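Local structure of short-chain dehydrogenase/reductase SDR (Paraburkholderia phymatum, 5VA8) at residues Pro49-Leu52 against Asp53-Ala57; Thr232-Glu235 against Phe236-Cys240. The protein binds NADP and is probably an NADP(H)-dependent oxidoreductase of the short-chain dehydrogenase/reductase family, built on a Rossmann fold. All blocks are in the same frame, centred on the assembly; numbering follows the deposited sequence.

Both contacts are local features of a Rossmann fold whose parallel sheet has the strand order 3-2-1-4-5-6-7. From the N terminus the chain first reaches contact 1, the opening turns of helix 49-63, which connects strands 41-46 and 67-71 near the bound NADP. Contact 2 follows in series much later, at the N-cap and first turns of helix 233-243. Neither contact encloses a loop, and the two neither nest nor cross; their centres are about 20 Å apart and their nearest atoms about 11 Å. Contact 1 packs on strands 41-46 and 67-71, contact 2 on helix 26-37, strands 141-146 and 184-191, and a second subunit.

Contact 1: residues Pro49-Leu52 against Asp53-Ala57; sequences PETL and DATAA
P49 and D53 open a run of i-to-i+4 backbone hydrogen bonds that winds residues 49-57 into the first turns of one continuous alpha-helix. D53 N donates a hydrogen bond to P49 O at 2.8 Å, close to straight at 171°. T55 N to T51 O and A56 N to L52 O continue the ladder, both at 2.9 Å, whereas A54 N to E50 O is longer at 3.3 Å. P49 suits the first turn, where its missing N-H costs no helical bond and its ring constrains phi.

The side chains add little direct contact across the turn. D53 turns its CG beside its own backbone N (chi1 -65°), which brings CG to 3.2 Å from P49 O; an acidic residue suits this early turn, where the helix dipole would probably steady its charge. T55 OG1 lies 3.2 Å from T51 O, and T51 CG2 comes within 4.1 Å of T55 OG1. T51 faces S24 and K25 near the cofactor, while the buried T55 pairs its hydroxyl with S24 O in a hydrogen bond and also packs its side chain on I44. A54 CB rests 3.6 Å from E50 O on the exposed side.

L52 and A56 form the apolar stripe, the branched leucine reaching toward the sheet and the small alanine allowing close approach. Helix 49-63 is the crossover of the beta-alpha-beta unit: L52 packs on I44 and A46 of strand 41-46 and on A69 and A71 of strand 67-71, while A56 meets I44, V67 and A69.

Contact 2: residues Thr232-Glu235 against Phe236-Cys240; sequences TPDE and FGRAC
F236 N bonds to T232 O at 3.2 Å in a turn set apart by its capping box, which T232 and E235 form at the start of helix 233-243. E235 N donates to T232 OG1 at 3.1 Å, and T232 N returns a bond to E235 OE2 at 2.8 Å, meeting the anti side of the carboxylate. With CG between N and the carbonyl carbon (chi1 75°), the otherwise extended E235 chain runs back to T232 N. OE2 thus has a backbone N-H and, in a salt bridge, R229 as partners, which probably stabilises the buried carboxylate. P233 fits the first helical position, where no N-H is needed.

Backbone bonds carry the helix onward to A239 N and E235 O, 3.1 Å apart. One turn apart, exposed D234 and partly exposed R238 make a salt bridge in the conformer described here, one of two modelled for R238. OD1 lies near the guanidinium plane at its NE edge, 3.3 Å from NE, in a weak hydrogen bond bent to 145°; the two flat groups are turned 69° apart. R238 CG, beside its own backbone N, lies 3.1 Å from D234 O, and the bend at chi2 then directs the chain to OD1.

F236 points inward, its ring edge-to-face with F194 and packed against L27 and C31 of helix 26-37, L189 and P191 of strand 184-191, and I146 of strand 141-146. E235, R238 and A239 pack on Y250, H247 and F242 of the second subunit, respectively, so adjoining faces of the helix meet its own sheet and that neighbour.

Contact 1: residues Pro49-Leu52 against Asp53-Ala57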
loop_
_atom_site.group_PDB
_atom_site.type_symbol
_atom_site.label_atom_id
_atom_site.label_comp_id
_atom_site.label_asym_id
_atom_site.label_seq_id
_atom_site.Cartn_x
_atom_site.Cartn_y
_atom_site.Cartn_z
ATOM N N PRO A 49 25.076 1.433 31.889
ATOM C CA PRO A 49 26.513 1.463 31.552
ATOM C C PRO A 49 27.162 0.104 31.374
ATOM O O PRO A 49 28.030 -0.028 30.503
ATOM C CB PRO A 49 27.126 2.220 32.739
ATOM C CG PRO A 49 26.016 3.131 33.189
ATOM C CD PRO A 49 24.760 2.292 33.042
ATOM N N GLU A 50 26.800 -0.899 32.180
ATOM C CA GLU A 50 27.516 -2.172 32.147
ATOM C C GLU A 50 27.569 -2.750 30.734
ATOM O O GLU A 50 28.650 -3.005 30.189
ATOM C CB GLU A 50 26.875 -3.182 33.096
ATOM C CG GLU A 50 27.731 -4.441 33.228
ATOM C CD GLU A 50 27.010 -5.604 33.877
ATOM O OE1 GLU A 50 25.787 -5.504 34.112
ATOM O OE2 GLU A 50 27.675 -6.626 34.148
ATOM N N THR A 51 26.401 -2.953 30.122
ATOM C CA THR A 51 26.376 -3.569 28.803
ATOM C C THR A 51 26.837 -2.591 27.732
ATOM O O THR A 51 27.458 -3.002 26.744
ATOM C CB THR A 51 24.972 -4.098 28.490
ATOM O OG1 THR A 51 24.595 -5.061 29.485
ATOM C CG2 THR A 51 24.948 -4.784 27.133
ATOM N N LEU A 52 26.566 -1.298 27.928
ATOM C CA LEU A 52 27.026 -0.287 26.981
ATOM C C LEU A 52 28.545 -0.301 26.850
ATOM O O LEU A 52 29.087 -0.311 25.738
ATOM C CB LEU A 52 26.537 1.093 27.426
ATOM C CG LEU A 52 27.093 2.273 26.636
ATOM C CD1 LEU A 52 26.548 2.278 25.213
ATOM C CD2 LEU A 52 26.765 3.585 27.358
ATOM N N ASP A 53 29.250 -0.276 27.984
ATOM C CA ASP A 53 30.710 -0.239 27.954
ATOM C C ASP A 53 31.281 -1.514 27.356
ATOM O O ASP A 53 32.299 -1.480 26.657
ATOM C CB ASP A 53 31.260 -0.034 29.367
ATOM C CG ASP A 53 30.889 1.312 29.954
ATOM O OD1 ASP A 53 30.410 2.181 29.201
ATOM O OD2 ASP A 53 31.089 1.489 31.177
ATOM N N ALA A 54 30.645 -2.651 27.627
ATOM C CA ALA A 54 31.155 -3.916 27.108
ATOM C C ALA A 54 30.990 -3.990 25.594
ATOM O O ALA A 54 31.919 -4.367 24.869
ATOM C CB ALA A 54 30.442 -5.080 27.794
ATOM N N THR A 55 29.812 -3.616 25.096
ATOM C CA THR A 55 29.608 -3.595 23.652
ATOM C C THR A 55 30.540 -2.595 22.979
ATOM O O THR A 55 31.071 -2.865 21.895
ATOM C CB THR A 55 28.145 -3.284 23.344
ATOM O OG1 THR A 55 27.340 -4.377 23.806
ATOM C CG2 THR A 55 27.922 -3.091 21.844
ATOM N N ALA A 56 30.761 -1.434 23.607
ATOM C CA ALA A 56 31.696 -0.476 23.024
ATOM C C ALA A 56 33.093 -1.081 22.909
ATOM O O ALA A 56 33.745 -0.957 21.864
ATOM C CB ALA A 56 31.725 0.812 23.848
ATOM N N ALA A 57 33.551 -1.773 23.957
ATOM C CA ALA A 57 34.866 -2.404 23.906
ATOM C C ALA A 57 34.924 -3.473 22.824
ATOM O O ALA A 57 35.934 -3.602 22.124
ATOM C CB ALA A 57 35.220 -3.005 25.265
#

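Contact 2: residues Thr232-Glu235 against Phe236-Cys240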
loop_
_atom_site.group_PDB
_atom_site.type_symbol
_atom_site.label_atom_id
_atom_site.label_comp_id
_atom_site.label_asym_id
_atom_site.label_seq_id
_atom_site.Cartn_x
_atom_site.Cartn_y
_atom_site.Cartn_z
ATOM N N THR A 232 18.122 -12.359 12.293
ATOM C CA THR A 232 19.306 -12.171 13.128
ATOM C C THR A 232 19.669 -10.695 13.208
ATOM O O THR A 232 19.518 -9.969 12.219
ATOM C CB THR A 232 20.521 -12.941 12.585
ATOM O OG1 THR A 232 20.967 -12.339 11.358
ATOM C CG2 THR A 232 20.173 -14.393 12.335
ATOM N N PRO A 233 20.147 -10.207 14.355
ATOM C CA PRO A 233 20.614 -8.814 14.384
ATOM C C PRO A 233 21.708 -8.538 13.375
ATOM O O PRO A 233 21.778 -7.420 12.852
ATOM C CB PRO A 233 21.108 -8.635 15.829
ATOM C CG PRO A 233 20.326 -9.620 16.606
ATOM C CD PRO A 233 20.151 -10.818 15.695
ATOM N N ASP A 234 22.554 -9.527 13.069
ATOM C CA ASP A 234 23.615 -9.314 12.085
ATOM C C ASP A 234 23.046 -8.945 10.718
ATOM O O ASP A 234 23.454 -7.945 10.117
ATOM C CB ASP A 234 24.498 -10.562 11.986
ATOM C CG ASP A 234 25.696 -10.366 11.062
ATOM O OD1 ASP A 234 25.519 -10.371 9.825
ATOM O OD2 ASP A 234 26.823 -10.201 11.576
ATOM N N GLU A 235 22.107 -9.747 10.198
ATOM C CA GLU A 235 21.584 -9.442 8.867
ATOM C C GLU A 235 20.783 -8.145 8.863
ATOM O O GLU A 235 20.782 -7.431 7.857
ATOM C CB GLU A 235 20.745 -10.612 8.329
ATOM C CG GLU A 235 19.357 -10.767 8.958
ATOM C CD GLU A 235 18.711 -12.105 8.641
ATOM O OE1 GLU A 235 18.901 -12.623 7.509
ATOM O OE2 GLU A 235 18.016 -12.641 9.525
ATOM N N PHE A 236 20.118 -7.812 9.976
ATOM C CA PHE A 236 19.440 -6.523 10.078
ATOM C C PHE A 236 20.441 -5.379 9.948
ATOM O O PHE A 236 20.224 -4.426 9.189
ATOM C CB PHE A 236 18.691 -6.432 11.412
ATOM C CG PHE A 236 17.787 -5.236 11.517
ATOM C CD1 PHE A 236 16.512 -5.259 10.958
ATOM C CD2 PHE A 236 18.218 -4.080 12.157
ATOM C CE1 PHE A 236 15.675 -4.150 11.054
ATOM C CE2 PHE A 236 17.387 -2.968 12.251
ATOM C CZ PHE A 236 16.119 -3.001 11.696
ATOM N N GLY A 237 21.559 -5.479 10.674
ATOM C CA GLY A 237 22.590 -4.458 10.583
ATOM C C GLY A 237 23.184 -4.333 9.191
ATOM O O GLY A 237 23.522 -3.230 8.753
ATOM N N ARG A 238 23.338 -5.458 8.482
ATOM C CA ARG A 238 23.876 -5.388 7.127
ATOM C C ARG A 238 22.944 -4.617 6.202
ATOM O O ARG A 238 23.406 -3.843 5.357
ATOM C CB ARG A 238 24.128 -6.794 6.575
ATOM C CG ARG A 238 25.042 -7.660 7.420
ATOM C CD ARG A 238 26.457 -7.120 7.531
ATOM N NE ARG A 238 27.321 -8.103 8.189
ATOM C CZ ARG A 238 28.571 -7.874 8.582
ATOM N NH1 ARG A 238 29.127 -6.684 8.397
ATOM N NH2 ARG A 238 29.266 -8.841 9.168
ATOM N N ALA A 239 21.629 -4.817 6.337
ATOM C CA ALA A 239 20.693 -4.032 5.535
ATOM C C ALA A 239 20.785 -2.553 5.886
ATOM O O ALA A 239 20.752 -1.692 5.000
ATOM C CB ALA A 239 19.264 -4.535 5.731
ATOM N N CYS A 240 20.913 -2.242 7.176
ATOM C CA CYS A 240 21.123 -0.861 7.586
ATOM C C CYS A 240 22.378 -0.280 6.937
ATOM O O CYS A 240 22.361 0.838 6.411
ATOM C CB CYS A 240 21.223 -0.792 9.107
ATOM S SG CYS A 240 21.442 0.885 9.760
#